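PDB 5I62: potential RNA-dependent RNA polymerase from Human picobirnavirus, which copies RNA from an RNA template, extending the strand from ribonucleoside triphosphates with release of diphosphate, in both transcription and genome replication of this small double-stranded RNA virus. Local coordinates for residues I99-V104 with D266-P271; P299-I304 with H318-G323; T348-N353 with L363-I368. One frame throughout, in Å; residues are numbered along the deposited sequence.

Interaction 1 of 3, residues I99-V104 with D266-P271; sequences ISKDQV and DQHFNP
Q103 lays its side-chain amide against that of N270, the two planes 30° apart and stacked. Taken outward, CB of Q103 passes 4.0 Å from ND2 of N270, the chain continues extended, and CD comes over CG of N270 at 3.6 Å. At the tip the branches part. NE2 donates to K101 O at 2.9 Å, nearly straight (168°), and also to I99 O, approaching that carbonyl from above its plane, so two bonds fix the amide's rotation. OE1 lies 3.3 Å from OD1 of N270; both are acceptors, and each finds a donor in the next helix, OE1 in the hydroxyl of T272 and OD1 in the backbone N of C273, which makes N270 the N-cap of helix 271-284. ND2 of N270 holds H380 O. Nearby, NZ of K101, at the end of a fully extended chain, reaches NE2 of H268 in the plane of the ring (2.8 Å), while ND1 bonds to K264 O. I99 brings its CG2 to 3.2 Å from Q267 O. The contact joins the loop between helices 89-97 and 108-116 to the motif A loop of the polymerase palm, which runs from strand 257-261 into helix 271-284.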
ATOM      1  N   ILE A  99     -17.667  -0.248   9.717  1.00 19.31           N
ATOM      2  CA  ILE A  99     -18.480  -0.150   8.510  1.00 19.76           C
ATOM      3  C   ILE A  99     -19.927   0.193   8.795  1.00 20.79           C
ATOM      4  O   ILE A  99     -20.732   0.255   7.859  1.00 21.01           O
ATOM      5  CB  ILE A  99     -18.441  -1.440   7.677  1.00 16.47           C
ATOM      6  CG1 ILE A  99     -18.955  -2.615   8.526  1.00 24.46           C
ATOM      7  CG2 ILE A  99     -17.025  -1.663   7.147  1.00 17.88           C
ATOM      8  CD1 ILE A  99     -19.157  -3.872   7.763  1.00 20.84           C
ATOM      9  N   SER A 100     -20.296   0.398  10.052  1.00 21.69           N
ATOM     10  CA  SER A 100     -21.683   0.685  10.389  1.00 24.94           C
ATOM     11  C   SER A 100     -21.894   2.130  10.850  1.00 27.83           C
ATOM     12  O   SER A 100     -22.932   2.446  11.430  1.00 25.15           O
ATOM     13  CB  SER A 100     -22.186  -0.321  11.424  1.00 28.07           C
ATOM     14  OG  SER A 100     -21.501  -0.176  12.646  1.00 36.98           O
ATOM     15  N   LYS A 101     -20.927   3.011  10.601  1.00 22.89           N
ATOM     16  CA  LYS A 101     -21.134   4.429  10.835  1.00 24.68           C
ATOM     17  C   LYS A 101     -22.204   4.966   9.879  1.00 24.37           C
ATOM     18  O   LYS A 101     -22.500   4.360   8.846  1.00 20.94           O
ATOM     19  CB  LYS A 101     -19.819   5.189  10.667  1.00 28.38           C
ATOM     20  CG  LYS A 101     -18.820   4.820  11.759  1.00 29.12           C
ATOM     21  CD  LYS A 101     -17.492   5.579  11.693  1.00 35.54           C
ATOM     22  CE  LYS A 101     -16.594   5.098  12.859  1.00 38.77           C
ATOM     23  NZ  LYS A 101     -15.287   5.800  13.001  1.00 32.32           N
ATOM     24  N   ASP A 102     -22.817   6.096  10.255  1.00 22.28           N
ATOM     25  CA  ASP A 102     -23.794   6.744   9.380  1.00 23.64           C
ATOM     26  C   ASP A 102     -23.184   6.954   7.999  1.00 24.34           C
ATOM     27  O   ASP A 102     -22.060   7.446   7.878  1.00 23.25           O
ATOM     28  CB  ASP A 102     -24.227   8.090   9.962  1.00 21.21           C
ATOM     29  CG  ASP A 102     -24.851   7.969  11.350  1.00 27.77           C
ATOM     30  OD1 ASP A 102     -25.452   6.913  11.659  1.00 27.74           O
ATOM     31  OD2 ASP A 102     -24.733   8.930  12.140  1.00 28.36           O
ATOM     32  N   GLN A 103     -23.916   6.564   6.958  1.00 22.48           N
ATOM     33  CA  GLN A 103     -23.367   6.602   5.606  1.00 22.77           C
ATOM     34  C   GLN A 103     -24.469   6.933   4.610  1.00 24.47           C
ATOM     35  O   GLN A 103     -25.454   6.199   4.495  1.00 24.03           O
ATOM     36  CB  GLN A 103     -22.679   5.269   5.263  1.00 22.25           C
ATOM     37  CG  GLN A 103     -23.521   4.053   5.575  1.00 23.64           C
ATOM     38  CD  GLN A 103     -22.737   2.753   5.559  1.00 19.06           C
ATOM     39  OE1 GLN A 103     -22.755   2.017   4.562  1.00 17.58           O
ATOM     40  NE2 GLN A 103     -22.071   2.444   6.682  1.00 17.75           N
ATOM     41  N   VAL A 104     -24.303   8.039   3.894  1.00 20.13           N
ATOM     42  CA  VAL A 104     -25.281   8.470   2.896  1.00 24.32           C
ATOM     43  C   VAL A 104     -24.874   7.988   1.509  1.00 21.15           C
ATOM     44  O   VAL A 104     -23.691   7.736   1.252  1.00 19.58           O
ATOM     45  CB  VAL A 104     -25.473   9.998   2.915  1.00 24.66           C
ATOM     46  CG1 VAL A 104     -25.750  10.501   4.335  1.00 25.01           C
ATOM     47  CG2 VAL A 104     -24.262  10.695   2.317  1.00 22.33           C
ATOM     48  N   ASP A 266      -9.386   1.430   4.992  1.00 17.37           N
ATOM     49  CA  ASP A 266      -9.803   0.057   4.722  1.00 19.75           C
ATOM     50  C   ASP A 266     -10.945  -0.350   5.642  1.00 14.96           C
ATOM     51  O   ASP A 266     -11.945  -0.936   5.202  1.00 15.99           O
ATOM     52  CB  ASP A 266      -8.624  -0.912   4.916  1.00 19.26           C
ATOM     53  CG  ASP A 266      -7.488  -0.687   3.920  1.00 27.93           C
ATOM     54  OD1 ASP A 266      -7.597   0.191   3.045  1.00 23.60           O
ATOM     55  OD2 ASP A 266      -6.470  -1.408   4.021  1.00 23.79           O
ATOM     56  N   GLN A 267     -10.788  -0.061   6.934  1.00 14.49           N
ATOM     57  CA  GLN A 267     -11.757  -0.481   7.938  1.00 17.97           C
ATOM     58  C   GLN A 267     -13.123   0.157   7.704  1.00 18.31           C
ATOM     59  O   GLN A 267     -14.153  -0.444   8.026  1.00 16.40           O
ATOM     60  CB  GLN A 267     -11.244  -0.141   9.334  1.00 15.76           C
ATOM     61  CG  GLN A 267      -9.970  -0.881   9.799  1.00 17.13           C
ATOM     62  CD  GLN A 267      -8.672  -0.223   9.348  1.00 20.14           C
ATOM     63  OE1 GLN A 267      -8.614   0.431   8.305  1.00 19.40           O
ATOM     64  NE2 GLN A 267      -7.624  -0.385  10.153  1.00 19.52           N
ATOM     65  N   HIS A 268     -13.151   1.368   7.161  1.00 14.89           N
ATOM     66  CA  HIS A 268     -14.396   2.095   6.955  1.00 15.21           C
ATOM     67  C   HIS A 268     -14.982   1.879   5.571  1.00 17.37           C
ATOM     68  O   HIS A 268     -15.988   2.519   5.230  1.00 18.91           O
ATOM     69  CB  HIS A 268     -14.178   3.600   7.169  1.00 15.57           C
ATOM     70  CG  HIS A 268     -13.962   3.995   8.597  1.00 16.82           C
ATOM     71  ND1 HIS A 268     -12.737   3.905   9.215  1.00 18.62           N
ATOM     72  CD2 HIS A 268     -14.811   4.510   9.519  1.00 18.87           C
ATOM     73  CE1 HIS A 268     -12.843   4.322  10.464  1.00 21.81           C
ATOM     74  NE2 HIS A 268     -14.090   4.695  10.673  1.00 20.97           N
ATOM     75  N   PHE A 269     -14.369   1.026   4.748  1.00 19.16           N
ATOM     76  CA  PHE A 269     -14.824   0.849   3.366  1.00 17.17           C
ATOM     77  C   PHE A 269     -16.083  -0.016   3.404  1.00 19.36           C
ATOM     78  O   PHE A 269     -16.059  -1.231   3.205  1.00 19.03           O
ATOM     79  CB  PHE A 269     -13.714   0.249   2.506  1.00 17.87           C
ATOM     80  CG  PHE A 269     -13.842   0.562   1.046  1.00 16.99           C
ATOM     81  CD1 PHE A 269     -13.438   1.796   0.542  1.00 17.87           C
ATOM     82  CD2 PHE A 269     -14.373  -0.366   0.178  1.00 17.28           C
ATOM     83  CE1 PHE A 269     -13.563   2.088  -0.810  1.00 16.92           C
ATOM     84  CE2 PHE A 269     -14.517  -0.077  -1.181  1.00 18.56           C
ATOM     85  CZ  PHE A 269     -14.099   1.138  -1.676  1.00 16.30           C
ATOM     86  N   ASN A 270     -17.211   0.653   3.629  1.00 17.08           N
ATOM     87  CA  ASN A 270     -18.463   0.051   4.075  1.00 16.00           C
ATOM     88  C   ASN A 270     -19.306  -0.377   2.868  1.00 15.11           C
ATOM     89  O   ASN A 270     -18.918  -0.182   1.723  1.00 15.06           O
ATOM     90  CB  ASN A 270     -19.174   1.057   4.975  1.00 15.10           C
ATOM     91  CG  ASN A 270     -19.422   2.382   4.259  1.00 14.41           C
ATOM     92  OD1 ASN A 270     -19.856   2.409   3.108  1.00 16.61           O
ATOM     93  ND2 ASN A 270     -19.132   3.480   4.942  1.00 13.21           N
ATOM     94  N   PRO A 271     -20.487  -0.970   3.096  1.00 15.02           N
ATOM     95  CA  PRO A 271     -21.285  -1.462   1.962  1.00 15.48           C
ATOM     96  C   PRO A 271     -21.736  -0.371   1.008  1.00 16.13           C
ATOM     97  O   PRO A 271     -22.015  -0.671  -0.151  1.00 14.39           O
ATOM     98  CB  PRO A 271     -22.485  -2.140   2.638  1.00 17.09           C
ATOM     99  CG  PRO A 271     -21.925  -2.628   3.964  1.00 18.49           C
ATOM    100  CD  PRO A 271     -21.002  -1.500   4.384  1.00 16.15           C
TER

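Interaction 2 of 3, residues P299-I304 with H318-G323; sequences PIKYAI and HGMGSG
The start of the motif B loop, the glycine- and serine-rich segment that leads into helix 327-345 in viral RNA polymerases, sets H318 and M320 against the helical turn that begins at P299 and its exit, K301 to I304. H318 is bonded to it by backbone and ring alike. Its N donates to Y302 O at 2.8 Å, and its NE2 to I304 O at 2.9 Å, in the plane of that carbonyl and on a lone pair. With CG between the backbone N and the carbonyl carbon (chi1 50°), the imidazole folds back over the peptide after Y302, whose O sits over the centre of one face. At the other nitrogen, in the plane of the ring, ND1 gives a 2.7 Å bond to G319 O. Both nitrogens acting as donors is consistent with a protonated ring, and K301 O, 3.2 Å from CE1 of H318 at the ring edge, would probably help to stabilise a positive charge there. The aromatic rings of W204 and Y96 also meet this imidazole. Residues 299-304 lead from helix 288-296 into strand 306-309 of the mixed sheet that also holds strand 160-165, and the chain returns through strand 312-314 to reach the motif B loop. K301 O also takes the N-H of G321, at 3.2 Å and with a bent angle of 142°. Two residues on from H318, M320 curls its chain at chi2 and chi3 beside Y302: SD stands 4.9 Å from the ring centroid, an oblique Met-aromatic contact, and CE comes 3.1 Å from the Y302 OH. SD also touches CD of K301, whose CG covers the centre of one face of the Y302 ring. Beyond this packing, the phenol OH and K301 NZ converge on OD2 of D330 in helix 327-345, the lysine also bonding to the hydroxyl of Y218.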
ATOM      1  N   PRO A 299     -17.827  -9.775  -3.699  1.00 17.59           N
ATOM      2  CA  PRO A 299     -18.144  -9.501  -2.284  1.00 18.75           C
ATOM      3  C   PRO A 299     -17.215 -10.173  -1.287  1.00 17.53           C
ATOM      4  O   PRO A 299     -17.275  -9.811  -0.109  1.00 15.94           O
ATOM      5  CB  PRO A 299     -19.578 -10.026  -2.112  1.00 20.23           C
ATOM      6  CG  PRO A 299     -19.868 -10.841  -3.299  1.00 25.44           C
ATOM      7  CD  PRO A 299     -18.946 -10.439  -4.395  1.00 17.85           C
ATOM      8  N   ILE A 300     -16.385 -11.143  -1.698  1.00 16.07           N
ATOM      9  CA  ILE A 300     -15.675 -11.975  -0.716  1.00 15.49           C
ATOM     10  C   ILE A 300     -14.711 -11.147   0.120  1.00 14.06           C
ATOM     11  O   ILE A 300     -14.560 -11.376   1.326  1.00 15.55           O
ATOM     12  CB  ILE A 300     -14.949 -13.140  -1.426  1.00 15.01           C
ATOM     13  CG1 ILE A 300     -15.972 -14.126  -1.986  1.00 16.86           C
ATOM     14  CG2 ILE A 300     -13.946 -13.834  -0.498  1.00 12.01           C
ATOM     15  CD1 ILE A 300     -15.358 -15.103  -2.959  1.00 18.93           C
ATOM     16  N   LYS A 301     -14.035 -10.175  -0.499  1.00 15.25           N
ATOM     17  CA  LYS A 301     -13.047  -9.404   0.245  1.00 14.69           C
ATOM     18  C   LYS A 301     -13.683  -8.593   1.371  1.00 16.27           C
ATOM     19  O   LYS A 301     -12.970  -8.165   2.286  1.00 16.69           O
ATOM     20  CB  LYS A 301     -12.265  -8.494  -0.704  1.00 18.59           C
ATOM     21  CG  LYS A 301     -13.140  -7.361  -1.314  1.00 17.23           C
ATOM     22  CD  LYS A 301     -12.364  -6.460  -2.281  1.00 17.86           C
ATOM     23  CE  LYS A 301     -12.306  -7.046  -3.694  1.00 18.76           C
ATOM     24  NZ  LYS A 301     -13.606  -6.907  -4.426  1.00 18.58           N
ATOM     25  N   TYR A 302     -15.005  -8.379   1.325  1.00 14.91           N
ATOM     26  CA  TYR A 302     -15.738  -7.643   2.350  1.00 14.03           C
ATOM     27  C   TYR A 302     -16.472  -8.547   3.334  1.00 16.82           C
ATOM     28  O   TYR A 302     -17.150  -8.043   4.238  1.00 15.08           O
ATOM     29  CB  TYR A 302     -16.739  -6.686   1.689  1.00 17.64           C
ATOM     30  CG  TYR A 302     -16.066  -5.757   0.696  1.00 15.93           C
ATOM     31  CD1 TYR A 302     -15.166  -4.800   1.135  1.00 17.01           C
ATOM     32  CD2 TYR A 302     -16.304  -5.862  -0.678  1.00 16.10           C
ATOM     33  CE1 TYR A 302     -14.516  -3.952   0.237  1.00 17.46           C
ATOM     34  CE2 TYR A 302     -15.659  -5.008  -1.585  1.00 16.77           C
ATOM     35  CZ  TYR A 302     -14.764  -4.060  -1.107  1.00 15.80           C
ATOM     36  OH  TYR A 302     -14.107  -3.188  -1.956  1.00 18.65           O
ATOM     37  N   ALA A 303     -16.373  -9.868   3.175  1.00 15.37           N
ATOM     38  CA  ALA A 303     -17.112 -10.790   4.031  1.00 14.83           C
ATOM     39  C   ALA A 303     -16.335 -12.043   4.428  1.00 14.96           C
ATOM     40  O   ALA A 303     -16.872 -12.853   5.187  1.00 18.19           O
ATOM     41  CB  ALA A 303     -18.424 -11.212   3.348  1.00 16.92           C
ATOM     42  N   ILE A 304     -15.111 -12.231   3.943  1.00 13.93           N
ATOM     43  CA  ILE A 304     -14.400 -13.505   4.161  1.00 14.90           C
ATOM     44  C   ILE A 304     -14.129 -13.696   5.648  1.00 15.28           C
ATOM     45  O   ILE A 304     -13.826 -12.712   6.352  1.00 15.08           O
ATOM     46  CB  ILE A 304     -13.092 -13.540   3.343  1.00 14.37           C
ATOM     47  CG1 ILE A 304     -12.467 -14.953   3.329  1.00 12.95           C
ATOM     48  CG2 ILE A 304     -12.094 -12.484   3.846  1.00 13.28           C
ATOM     49  CD1 ILE A 304     -11.321 -15.084   2.347  1.00 15.62           C
ATOM     50  N   HIS A 318     -17.313  -7.019   6.857  1.00 13.30           N
ATOM     51  CA  HIS A 318     -16.293  -6.140   7.414  1.00 15.82           C
ATOM     52  C   HIS A 318     -15.827  -5.189   6.315  1.00 14.49           C
ATOM     53  O   HIS A 318     -16.319  -5.229   5.183  1.00 18.31           O
ATOM     54  CB  HIS A 318     -15.136  -6.964   8.008  1.00 14.60           C
ATOM     55  CG  HIS A 318     -14.604  -8.016   7.075  1.00 14.53           C
ATOM     56  ND1 HIS A 318     -13.853  -7.717   5.958  1.00 16.33           N
ATOM     57  CD2 HIS A 318     -14.716  -9.366   7.097  1.00 14.98           C
ATOM     58  CE1 HIS A 318     -13.519  -8.834   5.336  1.00 16.65           C
ATOM     59  NE2 HIS A 318     -14.032  -9.852   6.005  1.00 15.13           N
ATOM     60  N   GLY A 319     -14.888  -4.314   6.663  1.00 17.36           N
ATOM     61  CA  GLY A 319     -14.323  -3.407   5.691  1.00 17.52           C
ATOM     62  C   GLY A 319     -13.409  -4.149   4.726  1.00 19.48           C
ATOM     63  O   GLY A 319     -13.347  -5.377   4.686  1.00 20.60           O
ATOM     64  N   MET A 320     -12.673  -3.367   3.936  1.00 20.31           N
ATOM     65  CA  MET A 320     -11.753  -3.944   2.968  1.00 17.45           C
ATOM     66  C   MET A 320     -10.755  -4.861   3.655  1.00 18.12           C
ATOM     67  O   MET A 320      -9.987  -4.425   4.514  1.00 17.75           O
ATOM     68  CB  MET A 320     -11.012  -2.851   2.214  1.00 15.88           C
ATOM     69  CG  MET A 320      -9.886  -3.389   1.368  1.00 17.15           C
ATOM     70  SD  MET A 320     -10.512  -4.405   0.013  1.00 21.32           S
ATOM     71  CE  MET A 320     -11.102  -3.091  -1.089  1.00 18.05           C
ATOM     72  N   GLY A 321     -10.749  -6.134   3.260  1.00 21.41           N
ATOM     73  CA  GLY A 321      -9.731  -7.040   3.759  1.00 18.52           C
ATOM     74  C   GLY A 321      -8.391  -6.649   3.174  1.00 20.24           C
ATOM     75  O   GLY A 321      -8.082  -7.008   2.037  1.00 25.66           O
ATOM     76  N   SER A 322      -7.609  -5.878   3.930  1.00 25.74           N
ATOM     77  CA  SER A 322      -6.330  -5.341   3.473  1.00 27.24           C
ATOM     78  C   SER A 322      -5.392  -6.464   3.054  1.00 25.33           C
ATOM     79  O   SER A 322      -4.759  -7.081   3.917  1.00 28.87           O
ATOM     80  CB  SER A 322      -5.678  -4.505   4.582  1.00 29.06           C
ATOM     81  OG  SER A 322      -6.654  -3.784   5.332  1.00 30.35           O
ATOM     82  N   GLY A 323      -5.300  -6.741   1.745  1.00 26.58           N
ATOM     83  CA  GLY A 323      -4.657  -7.960   1.260  1.00 24.62           C
ATOM     84  C   GLY A 323      -5.384  -8.643   0.111  1.00 28.54           C
ATOM     85  O   GLY A 323      -4.833  -9.537  -0.544  1.00 26.73           O
TER

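Interaction 3 of 3, residues T348-N353 with L363-I368; sequences TTLNPN and LTYPGI
T348 sets its methyl CG2 against the Y365 ring, 3.5 Å from CD1, while its OG1 lies over the proline next door, 3.3 Å from P366 CG. The two segments flank the base of the motif C hairpin: strands 355-357 and 360-363 rise from them, the second segment starting on the last residue of strand 360-363, with the GDD sequence of viral RNA polymerases at the hairpin's other end. Here the chains lie side by side and roughly antiparallel, 140° apart, and a single backbone bond ties them, from N351 N to T364 O at 3.2 Å in the plane of the carbonyl. L350 packs beside this bond. Its CG is anti to the backbone N (chi1 -179°), which carries CD1 back to L363 CD1 at 4.0 Å and to the edge of the Y365 ring; R336, Q339 and H340 of helix 327-345 pack on the same leucine. Next to it, CB of N351 rests on the methyl CG2 of T364 at 3.7 Å, and the threonine's OG1 turns to V256 O. The tyrosine begins a type II turn ending at I368, closed by the bond from I368 N to Y365 O, and CB of I368 lies over the centre of one face of the ring. N351 makes an Asx turn: OD1 receives N353 N at 2.9 Å, and ND2 reaches the hydroxyl of T250.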
ATOM      1  N   THR A 348     -19.064  22.813  -9.279  1.00 20.61           N
ATOM      2  CA  THR A 348     -17.961  22.978 -10.209  1.00 20.83           C
ATOM      3  C   THR A 348     -17.477  21.591 -10.629  1.00 21.78           C
ATOM      4  O   THR A 348     -18.172  20.584 -10.448  1.00 21.43           O
ATOM      5  CB  THR A 348     -16.864  23.876  -9.599  1.00 22.11           C
ATOM      6  OG1 THR A 348     -15.872  24.153 -10.591  1.00 23.94           O
ATOM      7  CG2 THR A 348     -16.192  23.194  -8.394  1.00 22.40           C
ATOM      8  N   THR A 349     -16.279  21.540 -11.203  1.00 19.76           N
ATOM      9  CA  THR A 349     -15.731  20.355 -11.846  1.00 23.53           C
ATOM     10  C   THR A 349     -14.366  20.039 -11.248  1.00 19.39           C
ATOM     11  O   THR A 349     -13.560  20.940 -11.016  1.00 17.20           O
ATOM     12  CB  THR A 349     -15.613  20.570 -13.365  1.00 24.64           C
ATOM     13  OG1 THR A 349     -16.917  20.793 -13.910  1.00 32.84           O
ATOM     14  CG2 THR A 349     -14.995  19.373 -14.053  1.00 27.00           C
ATOM     15  N   LEU A 350     -14.119  18.753 -10.988  1.00 17.93           N
ATOM     16  CA  LEU A 350     -12.825  18.328 -10.476  1.00 13.58           C
ATOM     17  C   LEU A 350     -11.747  18.633 -11.507  1.00 14.67           C
ATOM     18  O   LEU A 350     -11.907  18.335 -12.691  1.00 16.84           O
ATOM     19  CB  LEU A 350     -12.843  16.819 -10.165  1.00 14.33           C
ATOM     20  CG  LEU A 350     -11.529  16.265  -9.601  1.00 12.80           C
ATOM     21  CD1 LEU A 350     -11.281  16.885  -8.199  1.00 12.68           C
ATOM     22  CD2 LEU A 350     -11.546  14.717  -9.561  1.00 12.15           C
ATOM     23  N   ASN A 351     -10.649  19.237 -11.073  1.00 16.62           N
ATOM     24  CA  ASN A 351      -9.493  19.337 -11.956  1.00 14.56           C
ATOM     25  C   ASN A 351      -9.003  17.918 -12.216  1.00 17.28           C
ATOM     26  O   ASN A 351      -8.623  17.228 -11.267  1.00 16.03           O
ATOM     27  CB  ASN A 351      -8.409  20.182 -11.311  1.00 16.09           C
ATOM     28  CG  ASN A 351      -7.220  20.430 -12.230  1.00 19.37           C
ATOM     29  OD1 ASN A 351      -6.714  19.512 -12.892  1.00 17.46           O
ATOM     30  ND2 ASN A 351      -6.772  21.684 -12.275  1.00 14.76           N
ATOM     31  N   PRO A 352      -9.011  17.436 -13.462  1.00 18.61           N
ATOM     32  CA  PRO A 352      -8.712  16.014 -13.714  1.00 19.33           C
ATOM     33  C   PRO A 352      -7.266  15.636 -13.441  1.00 19.37           C
ATOM     34  O   PRO A 352      -6.957  14.436 -13.387  1.00 17.62           O
ATOM     35  CB  PRO A 352      -9.065  15.836 -15.198  1.00 21.43           C
ATOM     36  CG  PRO A 352      -8.840  17.224 -15.792  1.00 18.85           C
ATOM     37  CD  PRO A 352      -9.298  18.180 -14.707  1.00 18.76           C
ATOM     38  N   ASN A 353      -6.378  16.613 -13.255  1.00 15.74           N
ATOM     39  CA  ASN A 353      -5.015  16.311 -12.841  1.00 17.47           C
ATOM     40  C   ASN A 353      -4.889  16.045 -11.343  1.00 18.63           C
ATOM     41  O   ASN A 353      -3.779  15.754 -10.877  1.00 16.03           O
ATOM     42  CB  ASN A 353      -4.088  17.441 -13.271  1.00 15.89           C
ATOM     43  CG  ASN A 353      -4.130  17.672 -14.773  1.00 18.44           C
ATOM     44  OD1 ASN A 353      -3.748  16.791 -15.545  1.00 18.83           O
ATOM     45  ND2 ASN A 353      -4.600  18.839 -15.188  1.00 16.68           N
ATOM     46  N   LEU A 363      -5.852  16.996  -4.603  1.00 14.47           N
ATOM     47  CA  LEU A 363      -6.885  17.453  -5.525  1.00 13.43           C
ATOM     48  C   LEU A 363      -7.061  18.963  -5.459  1.00 14.13           C
ATOM     49  O   LEU A 363      -6.683  19.619  -4.489  1.00 16.75           O
ATOM     50  CB  LEU A 363      -8.230  16.754  -5.255  1.00 14.28           C
ATOM     51  CG  LEU A 363      -9.071  17.252  -4.068  1.00 14.95           C
ATOM     52  CD1 LEU A 363     -10.525  16.814  -4.225  1.00 13.97           C
ATOM     53  CD2 LEU A 363      -8.521  16.709  -2.747  1.00 15.78           C
ATOM     54  N   THR A 364      -7.681  19.497  -6.503  1.00 16.66           N
ATOM     55  CA  THR A 364      -8.077  20.896  -6.488  1.00 15.77           C
ATOM     56  C   THR A 364      -9.310  21.066  -7.364  1.00 16.62           C
ATOM     57  O   THR A 364      -9.553  20.278  -8.280  1.00 15.41           O
ATOM     58  CB  THR A 364      -6.925  21.817  -6.943  1.00 18.81           C
ATOM     59  OG1 THR A 364      -7.257  23.190  -6.684  1.00 19.34           O
ATOM     60  CG2 THR A 364      -6.648  21.636  -8.426  1.00 18.98           C
ATOM     61  N   TYR A 365     -10.119  22.064  -7.021  1.00 16.82           N
ATOM     62  CA  TYR A 365     -11.216  22.532  -7.854  1.00 16.63           C
ATOM     63  C   TYR A 365     -11.575  23.941  -7.399  1.00 17.25           C
ATOM     64  O   TYR A 365     -11.161  24.363  -6.320  1.00 17.34           O
ATOM     65  CB  TYR A 365     -12.431  21.583  -7.783  1.00 15.14           C
ATOM     66  CG  TYR A 365     -13.032  21.407  -6.400  1.00 16.68           C
ATOM     67  CD1 TYR A 365     -13.887  22.367  -5.848  1.00 18.83           C
ATOM     68  CD2 TYR A 365     -12.781  20.254  -5.658  1.00 15.85           C
ATOM     69  CE1 TYR A 365     -14.443  22.190  -4.586  1.00 17.76           C
ATOM     70  CE2 TYR A 365     -13.331  20.063  -4.404  1.00 15.83           C
ATOM     71  CZ  TYR A 365     -14.159  21.035  -3.869  1.00 23.24           C
ATOM     72  OH  TYR A 365     -14.703  20.845  -2.616  1.00 22.93           O
ATOM     73  N   PRO A 366     -12.306  24.695  -8.207  1.00 18.22           N
ATOM     74  CA  PRO A 366     -12.608  26.096  -7.839  1.00 22.48           C
ATOM     75  C   PRO A 366     -13.278  26.239  -6.480  1.00 18.93           C
ATOM     76  O   PRO A 366     -14.344  25.665  -6.250  1.00 19.34           O
ATOM     77  CB  PRO A 366     -13.536  26.559  -8.969  1.00 22.88           C
ATOM     78  CG  PRO A 366     -13.005  25.800 -10.160  1.00 24.89           C
ATOM     79  CD  PRO A 366     -12.667  24.417  -9.612  1.00 18.05           C
ATOM     80  N   GLY A 367     -12.653  26.993  -5.572  1.00 18.62           N
ATOM     81  CA  GLY A 367     -13.218  27.215  -4.253  1.00 21.95           C
ATOM     82  C   GLY A 367     -13.039  26.081  -3.263  1.00 22.98           C
ATOM     83  O   GLY A 367     -13.657  26.111  -2.197  1.00 22.52           O
ATOM     84  N   ILE A 368     -12.205  25.083  -3.578  1.00 18.54           N
ATOM     85  CA  ILE A 368     -12.016  23.952  -2.670  1.00 21.26           C
ATOM     86  C   ILE A 368     -11.457  24.411  -1.327  1.00 21.17           C
ATOM     87  O   ILE A 368     -10.625  25.321  -1.256  1.00 18.74           O
ATOM     88  CB  ILE A 368     -11.090  22.902  -3.311  1.00 17.91           C
ATOM     89  CG1 ILE A 368     -10.948  21.670  -2.416  1.00 15.74           C
ATOM     90  CG2 ILE A 368      -9.692  23.480  -3.581  1.00 15.30           C
ATOM     91  CD1 ILE A 368     -10.148  20.578  -3.118  1.00 14.95           C
TER

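Overall arrangement
Interactions 1, 2 and 3 follow one another along the chain, each closing before the next opens, and all lie in the polymerase family region. The first two are neighbours, their centres 12 Å apart: D266 in the motif A loop bonds through its carboxylate to S322 and through its backbone O to M320, while the F269 ring packs on the Y302 hydroxyl. Motifs A and B are thereby joined directly. Interaction 3 stands off, about 25 and 31 Å from the other two by centres. Helix 327-345 leads from motif B in interaction 2 toward it, and strand 257-261, which precedes the motif A loop, pairs with strand 360-363 in the palm sheet, linking motifs A and C.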